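Side-chain contacts in putative 3-hydroxybutyryl-CoA dehydratase (Rhodopseudomonas palustris, PDB 3HIN), which probably acts as a carbon-oxygen lyase of the enoyl-CoA hydratase/isomerase (crotonase) family, working on acyl-CoA thioesters: residues N38-N41 with D42-A46; G115-G119 with G120-L124; R157-L161 with I162-R166. All blocks are in the same frame, centred on the assembly; numbering follows the deposited sequence.

Interaction 1 of 3, residues N38-N41 with D42-A46; sequences NALN and DGLMA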
ATOM      1  N   ASN A  38     -24.783 -15.151  15.141  1.00 35.43           N
ATOM      2  CA  ASN A  38     -24.031 -13.958  15.470  1.00 35.03           C
ATOM      3  C   ASN A  38     -23.481 -13.292  14.224  1.00 35.73           C
ATOM      4  O   ASN A  38     -22.401 -12.662  14.225  1.00 35.02           O
ATOM      5  CB  ASN A  38     -22.913 -14.309  16.479  1.00 34.24           C
ATOM      6  CG  ASN A  38     -23.461 -14.708  17.858  1.00 36.33           C
ATOM      7  OD1 ASN A  38     -24.605 -14.348  18.214  1.00 35.40           O
ATOM      8  ND2 ASN A  38     -22.676 -15.516  18.622  1.00 35.55           N
ATOM      9  N   ALA A  39     -24.210 -13.470  13.126  1.00 35.66           N
ATOM     10  CA  ALA A  39     -23.970 -12.723  11.939  1.00 36.15           C
ATOM     11  C   ALA A  39     -23.837 -11.223  12.253  1.00 37.13           C
ATOM     12  O   ALA A  39     -24.708 -10.615  12.891  1.00 35.93           O
ATOM     13  CB  ALA A  39     -25.119 -12.968  10.928  1.00 36.64           C
ATOM     14  N   LEU A  40     -22.741 -10.632  11.792  1.00 36.35           N
ATOM     15  CA  LEU A  40     -22.460  -9.204  11.990  1.00 36.00           C
ATOM     16  C   LEU A  40     -23.330  -8.357  11.084  1.00 35.93           C
ATOM     17  O   LEU A  40     -23.581  -8.759   9.970  1.00 37.81           O
ATOM     18  CB  LEU A  40     -20.982  -8.911  11.685  1.00 34.87           C
ATOM     19  CG  LEU A  40     -19.988  -9.869  12.330  1.00 34.74           C
ATOM     20  CD1 LEU A  40     -18.533  -9.473  11.917  1.00 34.69           C
ATOM     21  CD2 LEU A  40     -20.212  -9.995  13.915  1.00 34.09           C
ATOM     22  N   ASN A  41     -23.823  -7.213  11.582  1.00 35.04           N
ATOM     23  CA  ASN A  41     -24.567  -6.239  10.765  1.00 33.94           C
ATOM     24  C   ASN A  41     -24.224  -4.852  11.248  1.00 33.96           C
ATOM     25  O   ASN A  41     -23.518  -4.711  12.264  1.00 35.25           O
ATOM     26  CB  ASN A  41     -26.099  -6.487  10.809  1.00 33.41           C
ATOM     27  CG  ASN A  41     -26.700  -6.248  12.203  1.00 32.93           C
ATOM     28  OD1 ASN A  41     -26.016  -5.869  13.170  1.00 28.98           O
ATOM     29  ND2 ASN A  41     -27.996  -6.434  12.298  1.00 26.91           N
ATOM     30  N   ASP A  42     -24.731  -3.823  10.592  1.00 32.78           N
ATOM     31  CA  ASP A  42     -24.256  -2.469  10.932  1.00 33.63           C
ATOM     32  C   ASP A  42     -24.566  -2.035  12.332  1.00 32.35           C
ATOM     33  O   ASP A  42     -23.768  -1.358  12.946  1.00 32.06           O
ATOM     34  CB  ASP A  42     -24.717  -1.387   9.959  1.00 33.23           C
ATOM     35  CG  ASP A  42     -24.213  -1.626   8.526  1.00 35.37           C
ATOM     36  OD1 ASP A  42     -23.180  -2.293   8.383  1.00 39.89           O
ATOM     37  OD2 ASP A  42     -24.853  -1.155   7.530  1.00 36.97           O
ATOM     38  N   GLY A  43     -25.701  -2.441  12.872  1.00 31.55           N
ATOM     39  CA  GLY A  43     -26.055  -1.964  14.194  1.00 31.95           C
ATOM     40  C   GLY A  43     -25.267  -2.733  15.265  1.00 32.06           C
ATOM     41  O   GLY A  43     -24.980  -2.235  16.361  1.00 31.04           O
ATOM     42  N   LEU A  44     -24.897  -3.964  14.959  1.00 31.84           N
ATOM     43  CA  LEU A  44     -24.154  -4.699  15.959  1.00 31.14           C
ATOM     44  C   LEU A  44     -22.770  -4.059  16.018  1.00 30.81           C
ATOM     45  O   LEU A  44     -22.303  -3.720  17.082  1.00 30.65           O
ATOM     46  CB  LEU A  44     -24.128  -6.203  15.727  1.00 30.02           C
ATOM     47  CG  LEU A  44     -23.138  -7.019  16.590  1.00 29.52           C
ATOM     48  CD1 LEU A  44     -23.528  -8.447  16.546  1.00 29.46           C
ATOM     49  CD2 LEU A  44     -21.669  -6.897  16.130  1.00 30.19           C
ATOM     50  N   MET A  45     -22.207  -3.830  14.842  1.00 31.09           N
ATOM     51  CA  MET A  45     -20.919  -3.188  14.687  1.00 31.66           C
ATOM     52  C   MET A  45     -20.890  -1.826  15.322  1.00 31.22           C
ATOM     53  O   MET A  45     -19.912  -1.486  16.002  1.00 32.89           O
ATOM     54  CB  MET A  45     -20.511  -3.189  13.200  1.00 30.67           C
ATOM     55  CG  MET A  45     -20.166  -4.625  12.714  1.00 29.61           C
ATOM     56  SD  MET A  45     -18.552  -5.202  13.378  1.00 23.04           S
ATOM     57  CE  MET A  45     -17.613  -4.171  12.264  1.00 27.11           C
ATOM     58  N   ALA A  46     -21.950  -1.037  15.134  1.00 31.71           N
ATOM     59  CA  ALA A  46     -22.026   0.285  15.784  1.00 31.17           C
ATOM     60  C   ALA A  46     -22.107   0.177  17.308  1.00 31.43           C
ATOM     61  O   ALA A  46     -21.430   0.926  18.039  1.00 31.36           O
ATOM     62  CB  ALA A  46     -23.165   1.097  15.235  1.00 31.56           C
TER
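Asn41 caps the helix that begins at Asp42, and its side chain reaches forward to Leu44. Its CG is held between the backbone N and the carbonyl carbon (chi1 66°), which folds the amide over the first turn. Asn41 CB and CG lie against the first helical N-H groups, with Asn41 CG 4.0 Å from Gly43 N. At the tip, Asn41 OD1 accepts from Leu44 N at 2.8 Å with an N-H...O angle of 145°. The donor is tilted 24° from the carbonyl plane. Asn41 OD1 also lies 3.2 Å from Leu44 CB. The other branch, ND2, is hydrogen-bonded to Glu79 OE1. Asn41 O takes the nearly straight bond from Met45 N at 3.0 Å, and Met45 CG packs 3.4 Å from Asn41 O. Replacement by an alanine would probably cost Leu44 N its stronger acceptor, with a weak bond to Asn41 O remaining, and leave Glu79 without its amide mate. Beside the cap, Leu40 CD2 meets Leu44 CD2 at 4.1 Å. The N-cap thus starts helix 42-51 after the loop from strand 26-31. Asp42 OD1 bonds to His91 and Trp95 of helix 85-103, and OD2 forms a salt bridge with Arg81. Leu40 and Met45 lie against that Trp95.

Interaction 2 of 3, residues G115-G119 with G120-L124; sequences GAVIG and GGLEL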
ATOM      1  N   GLY A 115     -17.336 -22.829  17.534  1.00 31.63           N
ATOM      2  CA  GLY A 115     -18.240 -22.979  16.394  1.00 32.39           C
ATOM      3  C   GLY A 115     -17.736 -22.107  15.253  1.00 32.52           C
ATOM      4  O   GLY A 115     -16.561 -21.962  15.056  1.00 33.78           O
ATOM      5  N   ALA A 116     -18.640 -21.482  14.535  1.00 33.57           N
ATOM      6  CA  ALA A 116     -18.261 -20.736  13.334  1.00 33.99           C
ATOM      7  C   ALA A 116     -17.437 -19.469  13.625  1.00 33.43           C
ATOM      8  O   ALA A 116     -17.770 -18.671  14.513  1.00 32.39           O
ATOM      9  CB  ALA A 116     -19.544 -20.450  12.479  1.00 34.44           C
ATOM     10  N   VAL A 117     -16.288 -19.336  12.948  1.00 33.33           N
ATOM     11  CA  VAL A 117     -15.455 -18.100  13.004  1.00 32.27           C
ATOM     12  C   VAL A 117     -15.087 -17.847  11.575  1.00 33.33           C
ATOM     13  O   VAL A 117     -14.006 -18.216  11.095  1.00 32.58           O
ATOM     14  CB  VAL A 117     -14.171 -18.305  13.840  1.00 33.28           C
ATOM     15  CG1 VAL A 117     -13.365 -17.000  13.889  1.00 31.90           C
ATOM     16  CG2 VAL A 117     -14.514 -18.914  15.357  1.00 30.96           C
ATOM     17  N   ILE A 118     -16.029 -17.313  10.835  1.00 33.33           N
ATOM     18  CA  ILE A 118     -15.818 -17.296   9.421  1.00 33.95           C
ATOM     19  C   ILE A 118     -16.062 -15.912   8.825  1.00 33.42           C
ATOM     20  O   ILE A 118     -16.936 -15.188   9.310  1.00 32.60           O
ATOM     21  CB  ILE A 118     -16.642 -18.413   8.677  1.00 35.52           C
ATOM     22  CG1 ILE A 118     -18.087 -18.022   8.492  1.00 35.01           C
ATOM     23  CG2 ILE A 118     -16.587 -19.778   9.397  1.00 37.40           C
ATOM     24  CD1 ILE A 118     -19.016 -19.339   8.176  1.00 40.72           C
ATOM     25  N   GLY A 119     -15.332 -15.575   7.738  1.00 32.95           N
ATOM     26  CA  GLY A 119     -15.600 -14.302   7.029  1.00 33.05           C
ATOM     27  C   GLY A 119     -15.307 -13.147   7.977  1.00 33.91           C
ATOM     28  O   GLY A 119     -14.293 -13.164   8.696  1.00 35.27           O
ATOM     29  N   GLY A 120     -16.237 -12.176   8.045  1.00 34.68           N
ATOM     30  CA  GLY A 120     -16.167 -11.071   8.998  1.00 34.33           C
ATOM     31  C   GLY A 120     -15.903 -11.476  10.434  1.00 34.48           C
ATOM     32  O   GLY A 120     -15.247 -10.756  11.191  1.00 35.28           O
ATOM     33  N   GLY A 121     -16.458 -12.619  10.832  1.00 35.62           N
ATOM     34  CA  GLY A 121     -16.222 -13.183  12.172  1.00 33.71           C
ATOM     35  C   GLY A 121     -14.759 -13.490  12.340  1.00 34.69           C
ATOM     36  O   GLY A 121     -14.210 -13.207  13.396  1.00 34.52           O
ATOM     37  N   LEU A 122     -14.106 -13.996  11.288  1.00 34.46           N
ATOM     38  CA  LEU A 122     -12.645 -14.243  11.416  1.00 34.56           C
ATOM     39  C   LEU A 122     -11.929 -12.875  11.534  1.00 33.38           C
ATOM     40  O   LEU A 122     -11.042 -12.701  12.337  1.00 32.63           O
ATOM     41  CB  LEU A 122     -12.118 -15.090  10.234  1.00 35.95           C
ATOM     42  CG  LEU A 122     -10.621 -15.495  10.183  1.00 35.10           C
ATOM     43  CD1 LEU A 122     -10.228 -16.029  11.546  1.00 36.39           C
ATOM     44  CD2 LEU A 122     -10.464 -16.589   9.149  1.00 33.68           C
ATOM     45  N   GLU A 123     -12.377 -11.893  10.762  1.00 32.25           N
ATOM     46  CA  GLU A 123     -11.741 -10.572  10.710  1.00 32.22           C
ATOM     47  C   GLU A 123     -11.853  -9.890  12.079  1.00 32.31           C
ATOM     48  O   GLU A 123     -10.864  -9.345  12.600  1.00 34.29           O
ATOM     49  CB  GLU A 123     -12.364  -9.726   9.601  1.00 30.86           C
ATOM     50  CG  GLU A 123     -12.029 -10.311   8.216  1.00 35.05           C
ATOM     51  CD  GLU A 123     -12.620  -9.497   7.046  1.00 38.02           C
ATOM     52  OE1 GLU A 123     -13.837  -9.587   6.867  1.00 42.31           O
ATOM     53  OE2 GLU A 123     -11.895  -8.770   6.313  1.00 37.81           O
ATOM     54  N   LEU A 124     -13.018 -10.032  12.700  1.00 33.15           N
ATOM     55  CA  LEU A 124     -13.248  -9.588  14.072  1.00 33.49           C
ATOM     56  C   LEU A 124     -12.242 -10.265  15.027  1.00 32.64           C
ATOM     57  O   LEU A 124     -11.575  -9.610  15.815  1.00 32.14           O
ATOM     58  CB  LEU A 124     -14.645 -10.028  14.471  1.00 32.70           C
ATOM     59  CG  LEU A 124     -15.055  -9.661  15.875  1.00 36.36           C
ATOM     60  CD1 LEU A 124     -14.636  -8.232  15.982  1.00 41.01           C
ATOM     61  CD2 LEU A 124     -16.612  -9.716  15.953  1.00 41.64           C
TER
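Val117 and Leu122 make the apolar part of this strand-to-helix turn. Val117 has CG1 anti to its backbone N (chi1 -179°), and this places the methyl alongside the first helical turn. Val117 CG1 lies 3.8 Å from Leu122 CA and 4.0 Å from Leu122 CD1. Leu122 in turn sets its CB 3.3 Å from Gly119 O. Both side chains also touch Tyr139 of strand 138-140.

The hydrogen bonds between 115-119 and 120-124 all join backbone atoms. Gly119 is the N-cap residue. With no side chain, it offers no capping group; its carbonyl receives the first helical bond. Gly119 O accepts from Glu123 N at 3.1 Å, with the donor in the carbonyl plane, and more weakly from Leu122 N. One residue back, Ile118 O takes a weak bond from Gly121 N at 3.0 Å.

Steric limits form a third group. Gly119 has a positive phi (63°), and a CB on it would clash with Gly120 N. A CB on Gly121 would sit tight against Ile118 O. The chain can therefore turn sharply, and the strand and helix axes run at 88° to each other.

Glu123 brings the polar side chain. Glu123 CG runs past Gly119 O at 3.7 Å, but its carboxylate bonds elsewhere: OE2 accepts from Gly152 N and Gly154 N. These two N-H groups probably fix how the carboxylate is turned.

The chemistry is that of a glycine-rich N-terminus of a helix, where unhindered main chain opens the first turn. In crotonase relatives such a glycine-rich helix start supplies one N-H of the oxyanion hole for the thioester carbonyl. The buried turn here is consistent with that role, which is inferred from the family.

Interaction 3 of 3, residues R157-L161 with I162-R166; sequences RLPRL and IGVAR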
ATOM      1  N   ARG A 157      -4.638  -8.247   8.724  1.00 31.54           N
ATOM      2  CA  ARG A 157      -4.380  -8.873  10.027  1.00 33.01           C
ATOM      3  C   ARG A 157      -4.112 -10.335   9.885  1.00 33.17           C
ATOM      4  O   ARG A 157      -3.267 -10.886  10.583  1.00 34.09           O
ATOM      5  CB  ARG A 157      -5.574  -8.686  10.962  1.00 32.81           C
ATOM      6  CG  ARG A 157      -5.781  -7.212  11.245  1.00 31.42           C
ATOM      7  CD  ARG A 157      -6.775  -7.076  12.466  1.00 35.85           C
ATOM      8  NE  ARG A 157      -6.919  -5.649  12.725  1.00 36.84           N
ATOM      9  CZ  ARG A 157      -7.838  -4.861  12.141  1.00 39.96           C
ATOM     10  NH1 ARG A 157      -8.797  -5.365  11.316  1.00 37.28           N
ATOM     11  NH2 ARG A 157      -7.828  -3.573  12.434  1.00 33.54           N
ATOM     12  N   LEU A 158      -4.832 -11.000   9.013  1.00 33.59           N
ATOM     13  CA  LEU A 158      -4.703 -12.462   8.990  1.00 33.04           C
ATOM     14  C   LEU A 158      -3.326 -12.955   8.459  1.00 32.74           C
ATOM     15  O   LEU A 158      -2.700 -13.832   9.076  1.00 34.03           O
ATOM     16  CB  LEU A 158      -5.824 -13.106   8.195  1.00 32.24           C
ATOM     17  CG  LEU A 158      -5.790 -14.649   8.217  1.00 31.31           C
ATOM     18  CD1 LEU A 158      -5.937 -15.241   9.603  1.00 29.47           C
ATOM     19  CD2 LEU A 158      -6.972 -15.285   7.359  1.00 30.35           C
ATOM     20  N   PRO A 159      -2.842 -12.404   7.336  1.00 31.52           N
ATOM     21  CA  PRO A 159      -1.553 -12.908   6.923  1.00 31.67           C
ATOM     22  C   PRO A 159      -0.524 -12.731   8.003  1.00 32.53           C
ATOM     23  O   PRO A 159       0.444 -13.447   8.014  1.00 33.35           O
ATOM     24  CB  PRO A 159      -1.157 -11.988   5.737  1.00 32.49           C
ATOM     25  CG  PRO A 159      -2.395 -11.487   5.196  1.00 31.63           C
ATOM     26  CD  PRO A 159      -3.347 -11.351   6.441  1.00 30.26           C
ATOM     27  N   ARG A 160      -0.680 -11.747   8.891  1.00 33.69           N
ATOM     28  CA  ARG A 160       0.346 -11.585   9.957  1.00 34.32           C
ATOM     29  C   ARG A 160       0.239 -12.752  10.949  1.00 34.80           C
ATOM     30  O   ARG A 160       1.182 -13.045  11.629  1.00 32.66           O
ATOM     31  CB  ARG A 160       0.221 -10.283  10.726  1.00 33.38           C
ATOM     32  CG  ARG A 160       0.641  -9.056   9.882  1.00 37.59           C
ATOM     33  CD  ARG A 160       0.024  -7.728  10.476  1.00 38.95           C
ATOM     34  NE  ARG A 160       0.751  -6.572   9.980  1.00 41.52           N
ATOM     35  CZ  ARG A 160       0.727  -6.108   8.736  1.00 39.65           C
ATOM     36  NH1 ARG A 160       1.475  -5.037   8.376  1.00 42.49           N
ATOM     37  NH2 ARG A 160      -0.098  -6.630   7.868  1.00 39.91           N
ATOM     38  N   LEU A 161      -0.936 -13.385  11.028  1.00 34.13           N
ATOM     39  CA  LEU A 161      -1.096 -14.517  11.915  1.00 33.54           C
ATOM     40  C   LEU A 161      -0.689 -15.847  11.258  1.00 34.14           C
ATOM     41  O   LEU A 161      -0.085 -16.681  11.905  1.00 33.86           O
ATOM     42  CB  LEU A 161      -2.589 -14.585  12.390  1.00 31.96           C
ATOM     43  CG  LEU A 161      -3.052 -13.366  13.195  1.00 30.06           C
ATOM     44  CD1 LEU A 161      -4.507 -13.557  13.737  1.00 25.89           C
ATOM     45  CD2 LEU A 161      -2.061 -13.209  14.447  1.00 30.74           C
ATOM     46  N   ILE A 162      -1.044 -16.046   9.988  1.00 33.75           N
ATOM     47  CA  ILE A 162      -0.984 -17.368   9.326  1.00 34.21           C
ATOM     48  C   ILE A 162      -0.234 -17.361   8.012  1.00 33.86           C
ATOM     49  O   ILE A 162      -0.009 -18.422   7.408  1.00 36.69           O
ATOM     50  CB  ILE A 162      -2.361 -17.898   9.052  1.00 34.50           C
ATOM     51  CG1 ILE A 162      -3.053 -17.184   7.870  1.00 32.94           C
ATOM     52  CG2 ILE A 162      -3.210 -17.903  10.344  1.00 34.77           C
ATOM     53  CD1 ILE A 162      -4.275 -17.944   7.352  1.00 30.05           C
ATOM     54  N   GLY A 163       0.186 -16.172   7.573  1.00 33.89           N
ATOM     55  CA  GLY A 163       0.999 -16.009   6.325  1.00 32.42           C
ATOM     56  C   GLY A 163       0.095 -15.915   5.077  1.00 33.32           C
ATOM     57  O   GLY A 163      -1.101 -16.390   5.076  1.00 33.18           O
ATOM     58  N   VAL A 164       0.612 -15.321   4.004  1.00 32.28           N
ATOM     59  CA  VAL A 164      -0.237 -15.121   2.794  1.00 31.74           C
ATOM     60  C   VAL A 164      -0.628 -16.458   2.133  1.00 32.45           C
ATOM     61  O   VAL A 164      -1.779 -16.665   1.691  1.00 31.65           O
ATOM     62  CB  VAL A 164       0.543 -14.199   1.777  1.00 32.85           C
ATOM     63  CG1 VAL A 164      -0.137 -14.097   0.419  1.00 31.52           C
ATOM     64  CG2 VAL A 164       0.669 -12.814   2.380  1.00 29.80           C
ATOM     65  N   ALA A 165       0.339 -17.356   2.067  1.00 30.84           N
ATOM     66  CA  ALA A 165       0.162 -18.628   1.377  1.00 31.45           C
ATOM     67  C   ALA A 165      -1.066 -19.351   1.869  1.00 32.31           C
ATOM     68  O   ALA A 165      -1.855 -19.803   1.035  1.00 31.36           O
ATOM     69  CB  ALA A 165       1.395 -19.498   1.498  1.00 29.82           C
ATOM     70  N   ARG A 166      -1.262 -19.436   3.203  1.00 32.59           N
ATOM     71  CA  ARG A 166      -2.426 -20.160   3.749  1.00 33.93           C
ATOM     72  C   ARG A 166      -3.728 -19.388   3.552  1.00 32.82           C
ATOM     73  O   ARG A 166      -4.771 -19.996   3.345  1.00 33.71           O
ATOM     74  CB  ARG A 166      -2.255 -20.574   5.233  1.00 35.28           C
ATOM     75  CG  ARG A 166      -1.094 -21.560   5.469  1.00 39.16           C
ATOM     76  CD  ARG A 166      -1.348 -22.603   6.579  1.00 47.49           C
ATOM     77  NE  ARG A 166      -0.468 -23.763   6.379  1.00 51.45           N
ATOM     78  CZ  ARG A 166      -0.876 -24.999   6.019  1.00 57.49           C
ATOM     79  NH1 ARG A 166       0.013 -25.995   5.858  1.00 58.72           N
ATOM     80  NH2 ARG A 166      -2.162 -25.282   5.833  1.00 53.62           N
TER
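Leu158 and Ile162 form the apolar centre, one turn apart on the last part of helix 154-162. Ile162 has CG1 between its backbone N and carbonyl carbon (chi1 75°), which directs that branch back at the leucine. Ile162 CD1 lies 3.7 Å from Leu158 CG, and it also touches Leu158 CD2. Leu158 CD1 meets Ile162 CG2 at 3.9 Å. The two side chains cross at a slant. Leu161 adds its CB, 3.9 Å from Ile162 CG2.

Further out, Pro159 CB packs against Val164 CG2 at 3.9 Å. This pair spans the break between the two helices and is more open to solvent.

The backbone bonds come next. Leu158 O accepts from Ile162 N at 2.9 Å, nearly in line with the carbonyl, and it also takes Leu161 N. Pro159 has no N-H to give to the turn before, and the helix is kinked there. Pro159 O still accepts from Gly163 N at 2.8 Å, though the donor sits 37° out of the carbonyl plane. Gly163 has a positive phi (86°). It leaves the first helix and serves as the N-cap position of the next, so one residue makes the helix-to-helix corner.

The polar edge is carried by arginines. Arg160 points away from the corner, donating from NH2 to Val156 O and pairing through NE with Glu228. Arg157 reaches Gln103 with NH2.

The corner joins helix 154-162 to helix 164-173. Leu158 and Leu161 rest on Cys126 of helix 120-127. Leu158 and Pro159 touch Met167, and Ile162 touches Met170, both of helix 164-173. Arg157 touches Phe99 and Asp100 of helix 85-103.

The three contacts follow one another along the chain, and none nests in or crosses another. Interaction 1 closes the turn from the loop after strand 26-31 into helix 42-51. Interaction 2 closes the turn from strand 116-118 into helix 120-127. Interaction 3 closes the corner between helices 154-162 and 164-173. Interaction 2 is the middle one in space as well. Leu40 CD1 of interaction 1 packs 3.6 Å from Gly120 O, and on its other side Leu122 CD2 meets Leu158 CD2 of interaction 3 at 4.1 Å. Interactions 1 and 3 do not touch, with nearest atoms about 9 Å apart. Helix 120-127 thus ties them together.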